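Local coordinates for CLIP-associating protein 2 (Mus musculus, PDB 3WOZ) that contributes to microtubule dynamics through TOG domains, HEAT-repeat modules that probably bind tubulin, at residues 188-191 with 192-195; 137-141 with 142-146; 42-45 with 46-50; 8-11 with 12-16; 204-207 with 208-211. All coordinates share one frame; numbering follows the deposited sequence.

Overall arrangement
The five contacts are local, and they sample an all-helical HEAT-repeat chain from one end to the other. Interactions 4 and 3 form a pair near the N-terminus, their centres about 11 Å apart, with Ile50 and Arg46 packed on Leu11. Interactions 2 and 1 form another, about 13 Å between centres, where Val188 rests on Val145. Interaction 5 follows on the next helix, its centre about 18 Å from that of interaction 1, their nearest atoms being about 6 Å apart. Interactions 4 and 5 mark the far ends, about 50 Å between centres. All five are internal to single helices or a helix start, and describe the solenoid scaffold.

Interaction 1: residues 188-191 with 192-195; sequences VRKA and AQSV
Val188 receives the amide of Ala192 on its carbonyl oxygen (N to O 2.8 Å), one of a run of alpha-helical bonds to the fourth residue on in helix 186-202 of this HEAT-repeat TOG domain. The valine side chain turns off to Val145 and Trp179 of neighbouring helices. One residue on, Arg189 O takes the amide of Gln193 at 3.2 Å. The two side chains then run side by side in the same direction, and in the modelled conformer of the arginine CG of Arg189 meets NE2 of Gln193 at 3.4 Å. With CG beside its own backbone N (chi1 -86°), Gln193 also carries its amide past the carbonyl of Arg189, but NE2 is badly angled for a bond there. The charged end of Arg189 has its partner in the carbonyl of Glu182. With an alanine in place of Gln193, the carbon stem of Arg189 would probably lose the amide that lies along it and become freer to shift. Lys190 follows, its O bonded to Ser194 N; NZ stands 4.0 Å from Gln193 OE1, a loose approach on the exposed side. Ala191 packs its methyl on Leu148 of helix 141-155, and its oxygen is gripped twice. Val195 N and Ser194 OG come in over the same face of that carbonyl, the hydroxyl, set between the serine backbone N and carbonyl carbon (chi1 59°), reaching Ala191 O at 2.7 Å.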
loop_
_atom_site.group_PDB
_atom_site.type_symbol
_atom_site.label_atom_id
_atom_site.label_comp_id
_atom_site.label_asym_id
_atom_site.label_seq_id
_atom_site.Cartn_x
_atom_site.Cartn_y
_atom_site.Cartn_z
ATOM N N VAL A 188 11.619 -8.052 10.208
ATOM C CA VAL A 188 12.240 -7.075 9.316
ATOM C C VAL A 188 13.403 -7.729 8.559
ATOM O O VAL A 188 13.470 -7.632 7.331
ATOM C CB VAL A 188 12.699 -5.806 10.072
ATOM C CG1 VAL A 188 13.339 -4.820 9.118
ATOM C CG2 VAL A 188 11.519 -5.148 10.757
ATOM N N ARG A 189 14.276 -8.419 9.301
ATOM C CA ARG A 189 15.430 -9.118 8.738
ATOM C C ARG A 189 15.048 -9.980 7.530
ATOM O O ARG A 189 15.613 -9.832 6.446
ATOM C CB ARG A 189 16.102 -9.970 9.828
ATOM C CG ARG A 189 17.507 -10.444 9.503
ATOM C CD ARG A 189 18.241 -10.938 10.748
ATOM N NE ARG A 189 17.989 -10.089 11.911
ATOM C CZ ARG A 189 17.415 -10.511 13.034
ATOM N NH1 ARG A 189 17.051 -11.779 13.155
ATOM N NH2 ARG A 189 17.219 -9.671 14.042
ATOM N N LYS A 190 14.084 -10.878 7.728
ATOM C CA LYS A 190 13.664 -11.796 6.669
ATOM C C LYS A 190 12.935 -11.083 5.531
ATOM O O LYS A 190 13.068 -11.471 4.363
ATOM C CB LYS A 190 12.809 -12.941 7.233
ATOM C CG LYS A 190 13.531 -13.843 8.245
ATOM C CD LYS A 190 14.736 -14.567 7.631
ATOM C CE LYS A 190 15.667 -15.111 8.708
ATOM N NZ LYS A 190 16.944 -15.631 8.136
ATOM N N ALA A 191 12.175 -10.042 5.872
ATOM C CA ALA A 191 11.417 -9.282 4.878
ATOM C C ALA A 191 12.337 -8.453 3.977
ATOM O O ALA A 191 12.125 -8.391 2.768
ATOM C CB ALA A 191 10.378 -8.397 5.552
ATOM N N ALA A 192 13.356 -7.836 4.574
ATOM C CA ALA A 192 14.329 -7.039 3.830
ATOM C C ALA A 192 15.146 -7.897 2.864
ATOM O O ALA A 192 15.325 -7.528 1.697
ATOM C CB ALA A 192 15.238 -6.284 4.783
ATOM N N GLN A 193 15.622 -9.041 3.350
ATOM C CA GLN A 193 16.373 -9.993 2.532
ATOM C C GLN A 193 15.571 -10.432 1.316
ATOM O O GLN A 193 16.053 -10.346 0.185
ATOM C CB GLN A 193 16.777 -11.217 3.354
ATOM C CG GLN A 193 18.072 -11.038 4.111
ATOM C CD GLN A 193 18.217 -11.992 5.275
ATOM O OE1 GLN A 193 17.987 -13.195 5.141
ATOM N NE2 GLN A 193 18.611 -11.461 6.428
ATOM N N SER A 194 14.344 -10.890 1.560
ATOM C CA SER A 194 13.448 -11.307 0.492
ATOM C C SER A 194 13.239 -10.187 -0.527
ATOM O O SER A 194 13.207 -10.449 -1.728
ATOM C CB SER A 194 12.110 -11.796 1.061
ATOM O OG SER A 194 11.476 -10.788 1.827
ATOM N N VAL A 195 13.117 -8.946 -0.051
ATOM C CA VAL A 195 12.984 -7.789 -0.946
ATOM C C VAL A 195 14.228 -7.623 -1.825
ATOM O O VAL A 195 14.115 -7.515 -3.045
ATOM C CB VAL A 195 12.654 -6.483 -0.180
ATOM C CG1 VAL A 195 12.901 -5.247 -1.045
ATOM C CG2 VAL A 195 11.211 -6.503 0.280
#

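Interaction 2: residues 137-141 with 142-146; sequences QTPSL and KVKVA
At Ser140 (psi 171°) the extended chain passes into helix 141-155, and the first turn closes when Lys144 N donates to Ser140 O at 3.1 Å. Ser140 is the N-cap. Its hydroxyl, held between the backbone N and the carbonyl carbon (chi1 69°), faces the helix end and accepts a weak but fairly straight bond from Val143 N, with OG 3.3 Å from that nitrogen. The CG2 methyl of Val143 sits beside the same oxygen, while its other branch, CG1, meets the ring carbon CB of Pro139 at 3.8 Å. Proline and valine thus form a small apolar patch at the foot of the helix. Lys144 takes a different path: its extended chain runs back along the turn, passing CG by Ser140 O at 3.5 Å and bringing CE close to the carbonyl of Pro139. One water then joins the two, donating to Pro139 O at 2.7 Å and accepting from Lys144 NZ at 3.2 Å. The ammonium group also has a cation-pi partner in Trp179, and beyond the turn Leu141 O accepts from Val145 N. In chemical terms, the serine hydroxyl offers an acceptor to an amide of the opening turn, as an N-cap does, while the water and the indole probably offset the cost of holding a positive charge near the N-terminal end of a helix.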
loop_
_atom_site.group_PDB
_atom_site.type_symbol
_atom_site.label_atom_id
_atom_site.label_comp_id
_atom_site.label_asym_id
_atom_site.label_seq_id
_atom_site.Cartn_x
_atom_site.Cartn_y
_atom_site.Cartn_z
ATOM N N GLN A 137 7.679 11.222 8.602
ATOM C CA GLN A 137 7.139 10.167 9.470
ATOM C C GLN A 137 8.233 9.156 9.814
ATOM O O GLN A 137 9.245 9.064 9.112
ATOM C CB GLN A 137 5.964 9.450 8.788
ATOM C CG GLN A 137 6.295 8.881 7.410
ATOM C CD GLN A 137 5.120 8.179 6.770
ATOM O OE1 GLN A 137 4.161 8.815 6.327
ATOM N NE2 GLN A 137 5.189 6.856 6.713
ATOM N N THR A 138 8.027 8.397 10.890
ATOM C CA THR A 138 9.000 7.385 11.309
ATOM C C THR A 138 8.321 6.038 11.570
ATOM O O THR A 138 7.794 5.805 12.662
ATOM C CB THR A 138 9.816 7.848 12.533
ATOM O OG1 THR A 138 10.260 9.195 12.324
ATOM C CG2 THR A 138 11.027 6.947 12.753
ATOM N N PRO A 139 8.337 5.147 10.558
ATOM C CA PRO A 139 7.619 3.873 10.594
ATOM C C PRO A 139 8.064 2.940 11.718
ATOM O O PRO A 139 9.262 2.815 11.994
ATOM C CB PRO A 139 7.942 3.243 9.229
ATOM C CG PRO A 139 9.182 3.940 8.761
ATOM C CD PRO A 139 9.055 5.332 9.283
ATOM N N SER A 140 7.086 2.295 12.349
ATOM C CA SER A 140 7.337 1.248 13.329
ATOM C C SER A 140 7.898 0.011 12.636
ATOM O O SER A 140 7.915 -0.071 11.403
ATOM C CB SER A 140 6.038 0.895 14.054
ATOM O OG SER A 140 5.132 0.234 13.180
ATOM N N LEU A 141 8.350 -0.954 13.432
ATOM C CA LEU A 141 8.859 -2.217 12.903
ATOM C C LEU A 141 7.814 -2.949 12.044
ATOM O O LEU A 141 8.143 -3.510 11.000
ATOM C CB LEU A 141 9.350 -3.122 14.041
ATOM C CG LEU A 141 10.446 -2.607 14.986
ATOM C CD1 LEU A 141 10.477 -3.428 16.275
ATOM C CD2 LEU A 141 11.822 -2.596 14.315
ATOM N N LYS A 142 6.560 -2.926 12.486
ATOM C CA LYS A 142 5.478 -3.633 11.793
ATOM C C LYS A 142 5.051 -2.952 10.487
ATOM O O LYS A 142 4.671 -3.631 9.537
ATOM C CB LYS A 142 4.283 -3.843 12.728
ATOM C CG LYS A 142 4.551 -4.870 13.822
ATOM C CD LYS A 142 3.547 -4.774 14.957
ATOM C CE LYS A 142 3.858 -5.781 16.061
ATOM N NZ LYS A 142 3.741 -7.194 15.589
ATOM N N VAL A 143 5.123 -1.622 10.446
ATOM C CA VAL A 143 4.895 -0.869 9.203
ATOM C C VAL A 143 5.968 -1.224 8.163
ATOM O O VAL A 143 5.653 -1.431 6.986
ATOM C CB VAL A 143 4.821 0.670 9.440
ATOM C CG1 VAL A 143 4.745 1.433 8.120
ATOM C CG2 VAL A 143 3.617 1.026 10.298
ATOM N N LYS A 144 7.221 -1.321 8.614
ATOM C CA LYS A 144 8.343 -1.723 7.759
ATOM C C LYS A 144 8.115 -3.112 7.172
ATOM O O LYS A 144 8.294 -3.324 5.975
ATOM C CB LYS A 144 9.661 -1.708 8.542
ATOM C CG LYS A 144 10.246 -0.319 8.794
ATOM C CD LYS A 144 11.510 -0.427 9.657
ATOM C CE LYS A 144 12.016 0.936 10.109
ATOM N NZ LYS A 144 13.112 0.788 11.112
ATOM N N VAL A 145 7.716 -4.050 8.028
ATOM C CA VAL A 145 7.394 -5.415 7.612
ATOM C C VAL A 145 6.336 -5.412 6.499
ATOM O O VAL A 145 6.505 -6.061 5.469
ATOM C CB VAL A 145 6.916 -6.274 8.828
ATOM C CG1 VAL A 145 6.301 -7.593 8.374
ATOM C CG2 VAL A 145 8.076 -6.534 9.794
ATOM N N ALA A 146 5.257 -4.667 6.718
ATOM C CA ALA A 146 4.153 -4.579 5.763
ATOM C C ALA A 146 4.584 -3.974 4.418
ATOM O O ALA A 146 4.242 -4.504 3.359
ATOM C CB ALA A 146 2.994 -3.796 6.367
HETATM O O HOH W 1 10.871 1.082 13.327
#

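Interaction 3: residues 42-45 with 46-50; sequences IELK and RLCEI
Leu44 and Cys48 meet on the inward face of helix 41-54, with CG of Leu44 4.4 Å from SG of Cys48. Beneath them the backbone is firmly closed, Cys48 N donating to Leu44 O at 2.9 Å and Leu47 N to Glu43 O at 2.8 Å. Phe73 of helix 60-77 covers Leu44, Leu47 and Cys48 together, and Leu47 also reaches Leu11 of helix 7-14. The solvent side is looser. Lys45 and Glu49 cross obliquely there, and their contact is made more by carbon than by charge: OE2 of Glu49 lies 3.7 Å from CE of Lys45. A bend at the last torsion of the lysine (chi4 67°) turns NZ toward that oxygen, but it stops 4.1 Å away, beyond a salt bridge, although the opposite charges probably still attract. The stem of Glu49 lies close to the backbone, its CG 3.3 Å from Lys45 O. Between these two sides, the guanidinium of Arg46 has the CD1 methyl of Ile50 over the centre of one face, 4.2 Å above the plane. One apolar face turned to neighbouring helices and one charged face turned outward is the amphipathic pattern of helices in a HEAT-repeat solenoid.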
loop_
_atom_site.group_PDB
_atom_site.type_symbol
_atom_site.label_atom_id
_atom_site.label_comp_id
_atom_site.label_asym_id
_atom_site.label_seq_id
_atom_site.Cartn_x
_atom_site.Cartn_y
_atom_site.Cartn_z
ATOM N N ILE A 42 -16.637 14.487 -9.929
ATOM C CA ILE A 42 -16.572 15.210 -8.653
ATOM C C ILE A 42 -17.137 14.383 -7.493
ATOM O O ILE A 42 -16.740 14.572 -6.346
ATOM C CB ILE A 42 -17.228 16.630 -8.684
ATOM C CG1 ILE A 42 -18.746 16.557 -8.525
ATOM C CG2 ILE A 42 -16.815 17.422 -9.927
ATOM C CD1 ILE A 42 -19.297 17.577 -7.538
ATOM N N GLU A 43 -18.060 13.476 -7.798
ATOM C CA GLU A 43 -18.587 12.559 -6.792
ATOM C C GLU A 43 -17.496 11.588 -6.345
ATOM O O GLU A 43 -17.309 11.372 -5.144
ATOM C CB GLU A 43 -19.803 11.799 -7.327
ATOM C CG GLU A 43 -21.078 12.642 -7.401
ATOM C CD GLU A 43 -22.206 11.958 -8.159
ATOM O OE1 GLU A 43 -23.382 12.250 -7.860
ATOM O OE2 GLU A 43 -21.921 11.132 -9.053
ATOM N N LEU A 44 -16.773 11.030 -7.318
ATOM C CA LEU A 44 -15.650 10.136 -7.049
ATOM C C LEU A 44 -14.559 10.846 -6.253
ATOM O O LEU A 44 -14.000 10.274 -5.318
ATOM C CB LEU A 44 -15.072 9.568 -8.353
ATOM C CG LEU A 44 -13.837 8.668 -8.216
ATOM C CD1 LEU A 44 -14.225 7.297 -7.687
ATOM C CD2 LEU A 44 -13.090 8.539 -9.533
ATOM N N LYS A 45 -14.264 12.088 -6.632
ATOM C CA LYS A 45 -13.293 12.913 -5.920
ATOM C C LYS A 45 -13.710 13.105 -4.457
ATOM O O LYS A 45 -12.894 12.947 -3.549
ATOM C CB LYS A 45 -13.118 14.263 -6.619
ATOM C CG LYS A 45 -12.058 15.166 -6.002
ATOM C CD LYS A 45 -12.012 16.516 -6.711
ATOM C CE LYS A 45 -10.999 17.454 -6.063
ATOM N NZ LYS A 45 -9.597 16.973 -6.235
ATOM N N ARG A 46 -14.983 13.426 -4.242
ATOM C CA ARG A 46 -15.534 13.585 -2.896
ATOM C C ARG A 46 -15.484 12.275 -2.097
ATOM O O ARG A 46 -15.163 12.285 -0.906
ATOM C CB ARG A 46 -16.963 14.138 -2.961
ATOM C CG ARG A 46 -17.706 14.163 -1.625
ATOM C CD ARG A 46 -18.758 15.259 -1.603
ATOM N NE ARG A 46 -19.871 14.974 -0.692
ATOM C CZ ARG A 46 -19.850 15.173 0.625
ATOM N NH1 ARG A 46 -18.758 15.643 1.220
ATOM N NH2 ARG A 46 -20.923 14.889 1.351
ATOM N N LEU A 47 -15.789 11.159 -2.756
ATOM C CA LEU A 47 -15.739 9.850 -2.106
ATOM C C LEU A 47 -14.312 9.477 -1.686
ATOM O O LEU A 47 -14.107 8.930 -0.600
ATOM C CB LEU A 47 -16.361 8.761 -2.995
ATOM C CG LEU A 47 -16.330 7.297 -2.525
ATOM C CD1 LEU A 47 -16.749 7.145 -1.062
ATOM C CD2 LEU A 47 -17.207 6.447 -3.416
ATOM N N CYS A 48 -13.339 9.780 -2.544
ATOM C CA CYS A 48 -11.933 9.570 -2.217
ATOM C C CYS A 48 -11.504 10.385 -1.001
ATOM O O CYS A 48 -10.704 9.919 -0.193
ATOM C CB CYS A 48 -11.042 9.897 -3.408
ATOM S SG CYS A 48 -11.142 8.665 -4.698
ATOM N N GLU A 49 -12.052 11.591 -0.882
ATOM C CA GLU A 49 -11.766 12.472 0.252
ATOM C C GLU A 49 -12.395 11.945 1.540
ATOM O O GLU A 49 -11.781 12.013 2.610
ATOM C CB GLU A 49 -12.223 13.902 -0.050
ATOM C CG GLU A 49 -11.370 14.584 -1.124
ATOM C CD GLU A 49 -11.989 15.859 -1.678
ATOM O OE1 GLU A 49 -13.106 16.234 -1.250
ATOM O OE2 GLU A 49 -11.351 16.486 -2.550
ATOM N N ILE A 50 -13.611 11.413 1.423
ATOM C CA ILE A 50 -14.295 10.740 2.527
ATOM C C ILE A 50 -13.538 9.484 2.976
ATOM O O ILE A 50 -13.369 9.249 4.173
ATOM C CB ILE A 50 -15.750 10.373 2.144
ATOM C CG1 ILE A 50 -16.609 11.643 2.050
ATOM C CG2 ILE A 50 -16.355 9.384 3.151
ATOM C CD1 ILE A 50 -17.946 11.449 1.329
#

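Interaction 4: residues 8-11 with 12-16; sequences AEVL and NRCAS
Glu9 and Arg13 stand one turn apart on helix 7-14, at the N-terminal edge of the HEAT-repeat TOG domain, and their backbones are joined by Arg13 N donating to Glu9 O at 2.9 Å. The arginine side chain can be followed outward. Its CB passes the carbonyl oxygens of Val10 and Glu9, and CG, beside its own backbone N (chi1 -68°), comes within 3.4 Å of Glu9 O. CD moves off from that oxygen as the chain extends. NE then comes alongside the glutamate, 3.9 Å from CG of Glu9 and a similar distance from its carboxylate. At the tip, NH2 of Arg13 is still 4.2 Å from OE2 of Glu9. The carboxylate and guanidinium planes are inclined by 41°; at these distances the opposite charges probably attract, but they make no salt bridge. The other oxygen of Glu9 turns to Asn12: OE1 lies 3.5 Å from ND2, a loose approach in which the carboxylate and amide planes are nearly perpendicular (78°). The Asn12 amide itself folds back on the helix, its CG 3.1 Å from Ala8 O, where ND2 is poorly aimed for a bond. The other face of the helix is apolar. Leu11 packs on Ile50 of helix 41-54, Val10 on Leu29 and Leu32 of helix 19-34, and the Val10 methyl CG1 lies 4.5 Å from SG of Cys14.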
loop_
_atom_site.group_PDB
_atom_site.type_symbol
_atom_site.label_atom_id
_atom_site.label_comp_id
_atom_site.label_asym_id
_atom_site.label_seq_id
_atom_site.Cartn_x
_atom_site.Cartn_y
_atom_site.Cartn_z
ATOM N N ALA A 8 -25.434 11.789 -3.698
ATOM C CA ALA A 8 -25.073 12.907 -2.821
ATOM C C ALA A 8 -25.412 12.617 -1.356
ATOM O O ALA A 8 -24.621 12.914 -0.462
ATOM C CB ALA A 8 -25.745 14.193 -3.290
ATOM N N GLU A 9 -26.578 12.017 -1.130
ATOM C CA GLU A 9 -27.039 11.664 0.213
ATOM C C GLU A 9 -26.257 10.499 0.827
ATOM O O GLU A 9 -25.945 10.525 2.017
ATOM C CB GLU A 9 -28.546 11.363 0.206
ATOM C CG GLU A 9 -29.140 10.941 1.558
ATOM C CD GLU A 9 -29.302 12.090 2.554
ATOM O OE1 GLU A 9 -28.468 13.024 2.567
ATOM O OE2 GLU A 9 -30.277 12.051 3.339
ATOM N N VAL A 10 -25.959 9.481 0.019
ATOM C CA VAL A 10 -25.145 8.354 0.472
ATOM C C VAL A 10 -23.789 8.861 0.962
ATOM O O VAL A 10 -23.339 8.493 2.049
ATOM C CB VAL A 10 -24.976 7.269 -0.627
ATOM C CG1 VAL A 10 -23.803 6.345 -0.315
ATOM C CG2 VAL A 10 -26.250 6.455 -0.774
ATOM N N LEU A 11 -23.168 9.734 0.170
ATOM C CA LEU A 11 -21.876 10.320 0.513
ATOM C C LEU A 11 -21.977 11.218 1.744
ATOM O O LEU A 11 -21.052 11.259 2.558
ATOM C CB LEU A 11 -21.278 11.075 -0.682
ATOM C CG LEU A 11 -20.946 10.248 -1.936
ATOM C CD1 LEU A 11 -20.365 11.128 -3.034
ATOM C CD2 LEU A 11 -19.996 9.095 -1.624
ATOM N N ASN A 12 -23.107 11.916 1.879
ATOM C CA ASN A 12 -23.402 12.714 3.075
ATOM C C ASN A 12 -23.419 11.863 4.344
ATOM O O ASN A 12 -22.857 12.255 5.365
ATOM C CB ASN A 12 -24.745 13.449 2.936
ATOM C CG ASN A 12 -24.658 14.690 2.053
ATOM O OD1 ASN A 12 -23.576 15.218 1.786
ATOM N ND2 ASN A 12 -25.813 15.163 1.602
ATOM N N ARG A 13 -24.063 10.702 4.266
ATOM C CA ARG A 13 -24.149 9.779 5.397
ATOM C C ARG A 13 -22.781 9.188 5.762
ATOM O O ARG A 13 -22.487 8.990 6.940
ATOM C CB ARG A 13 -25.166 8.668 5.114
ATOM C CG ARG A 13 -26.614 9.142 5.057
ATOM C CD ARG A 13 -27.543 8.042 4.565
ATOM N NE ARG A 13 -28.943 8.463 4.623
ATOM C CZ ARG A 13 -29.991 7.671 4.392
ATOM N NH1 ARG A 13 -29.820 6.391 4.076
ATOM N NH2 ARG A 13 -31.222 8.166 4.480
ATOM N N CYS A 14 -21.952 8.928 4.753
ATOM C CA CYS A 14 -20.579 8.463 4.966
ATOM C C CYS A 14 -19.703 9.519 5.639
ATOM O O CYS A 14 -18.782 9.179 6.386
ATOM C CB CYS A 14 -19.936 8.046 3.644
ATOM S SG CYS A 14 -20.675 6.604 2.874
ATOM N N ALA A 15 -19.990 10.791 5.361
ATOM C CA ALA A 15 -19.229 11.909 5.911
ATOM C C ALA A 15 -19.745 12.372 7.279
ATOM O O ALA A 15 -19.162 13.268 7.894
ATOM C CB ALA A 15 -19.214 13.077 4.925
ATOM N N SER A 16 -20.828 11.758 7.749
ATOM C CA SER A 16 -21.448 12.123 9.024
ATOM C C SER A 16 -20.531 11.896 10.220
ATOM O O SER A 16 -19.768 10.933 10.255
ATOM C CB SER A 16 -22.748 11.344 9.229
ATOM O OG SER A 16 -23.316 11.626 10.498
#

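Interaction 5: residues 204-207 with 208-211; sequences TPEF and TMLL
Phe207 sets CG anti to the backbone N (chi1 -166°), whereas Leu211 turns CG back beside its N (chi1 -66°), and these different rotations bring the two side chains together on one face of helix 204-212, near the C-terminal end of the HEAT-repeat chain. The leucine approaches the ring obliquely, near its CD1 and CE1 atoms, with CG of Leu211 3.7 Å from CE1 of Phe207 and its methyl CD1 equally close. Leu226 of helix 216-226 touches both residues, and Leu196 and Leu199 of helix 186-202 also pack on the phenylalanine. Reduced to an alanine, Phe207 would probably leave Leu211 without its ring neighbour and open a gap between this helix and helices 186-202 and 216-226. Farther round the helix, Glu206 and Met209, the latter present as selenomethionine, approach more loosely, with the methyl CE of Met209 4.0 Å from OE1 of Glu206. That oxygen has its firmer partner in the backbone N of Asn165. On the exposed side, Thr204 and Thr208 lie side by side, and Thr204 O is held by two donors from one residue. Thr208 N makes the ordinary helical bond to it at 2.8 Å; the hydroxyl comes in above the carbonyl plane, 54° out of it, with Thr208 OG1 2.7 Å from Thr204 O.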
loop_
_atom_site.group_PDB
_atom_site.type_symbol
_atom_site.label_atom_id
_atom_site.label_comp_id
_atom_site.label_asym_id
_atom_site.label_seq_id
_atom_site.Cartn_x
_atom_site.Cartn_y
_atom_site.Cartn_z
ATOM N N THR A 204 18.602 -8.309 -12.635
ATOM C CA THR A 204 19.988 -8.458 -12.187
ATOM C C THR A 204 20.899 -7.295 -12.627
ATOM O O THR A 204 21.462 -6.615 -11.766
ATOM C CB THR A 204 20.577 -9.838 -12.592
ATOM O OG1 THR A 204 19.714 -10.885 -12.126
ATOM C CG2 THR A 204 21.968 -10.035 -12.003
ATOM N N PRO A 205 21.031 -7.049 -13.952
ATOM C CA PRO A 205 21.944 -5.991 -14.402
ATOM C C PRO A 205 21.655 -4.621 -13.786
ATOM O O PRO A 205 22.581 -3.956 -13.319
ATOM C CB PRO A 205 21.727 -5.962 -15.919
ATOM C CG PRO A 205 21.303 -7.339 -16.253
ATOM C CD PRO A 205 20.425 -7.750 -15.102
ATOM N N GLU A 206 20.386 -4.219 -13.761
ATOM C CA GLU A 206 19.999 -2.926 -13.195
ATOM C C GLU A 206 20.220 -2.864 -11.682
ATOM O O GLU A 206 20.467 -1.790 -11.133
ATOM C CB GLU A 206 18.544 -2.594 -13.546
ATOM C CG GLU A 206 18.147 -1.134 -13.337
ATOM C CD GLU A 206 18.604 -0.198 -14.457
ATOM O OE1 GLU A 206 18.380 1.023 -14.326
ATOM O OE2 GLU A 206 19.176 -0.669 -15.464
ATOM N N PHE A 207 20.133 -4.016 -11.017
ATOM C CA PHE A 207 20.406 -4.096 -9.582
ATOM C C PHE A 207 21.905 -4.083 -9.292
ATOM O O PHE A 207 22.333 -3.563 -8.261
ATOM C CB PHE A 207 19.765 -5.337 -8.954
ATOM C CG PHE A 207 19.724 -5.296 -7.450
ATOM C CD1 PHE A 207 20.754 -5.848 -6.694
ATOM C CD2 PHE A 207 18.660 -4.694 -6.789
ATOM C CE1 PHE A 207 20.721 -5.804 -5.308
ATOM C CE2 PHE A 207 18.620 -4.644 -5.400
ATOM C CZ PHE A 207 19.653 -5.201 -4.659
ATOM N N THR A 208 22.690 -4.669 -10.194
ATOM C CA THR A 208 24.149 -4.654 -10.085
ATOM C C THR A 208 24.668 -3.218 -10.212
ATOM O O THR A 208 25.573 -2.808 -9.483
ATOM C CB THR A 208 24.808 -5.568 -11.144
ATOM O OG1 THR A 208 24.111 -6.820 -11.196
ATOM C CG2 THR A 208 26.276 -5.832 -10.806
HETATM N N MSE A 209 24.062 -2.462 -11.129
HETATM C CA MSE A 209 24.373 -1.053 -11.347
HETATM C C MSE A 209 24.020 -0.230 -10.104
HETATM O O MSE A 209 24.774 0.662 -9.703
HETATM C CB MSE A 209 23.594 -0.540 -12.560
HETATM C CG MSE A 209 24.399 0.307 -13.533
HETATM SE SE MSE A 209 23.411 0.635 -15.193
HETATM C CE MSE A 209 22.197 2.019 -14.551
ATOM N N LEU A 210 22.868 -0.548 -9.508
ATOM C CA LEU A 210 22.392 0.062 -8.262
ATOM C C LEU A 210 23.419 -0.107 -7.136
ATOM O O LEU A 210 23.821 0.871 -6.506
ATOM C CB LEU A 210 21.046 -0.571 -7.865
ATOM C CG LEU A 210 20.058 -0.053 -6.799
ATOM C CD1 LEU A 210 20.704 0.247 -5.445
ATOM C CD2 LEU A 210 19.252 1.145 -7.281
ATOM N N LEU A 211 23.837 -1.351 -6.899
ATOM C CA LEU A 211 24.833 -1.676 -5.873
ATOM C C LEU A 211 26.155 -0.946 -6.098
ATOM O O LEU A 211 26.767 -0.458 -5.147
ATOM C CB LEU A 211 25.087 -3.187 -5.819
ATOM C CG LEU A 211 23.976 -4.134 -5.359
ATOM C CD1 LEU A 211 24.371 -5.574 -5.647
ATOM C CD2 LEU A 211 23.662 -3.948 -3.884
#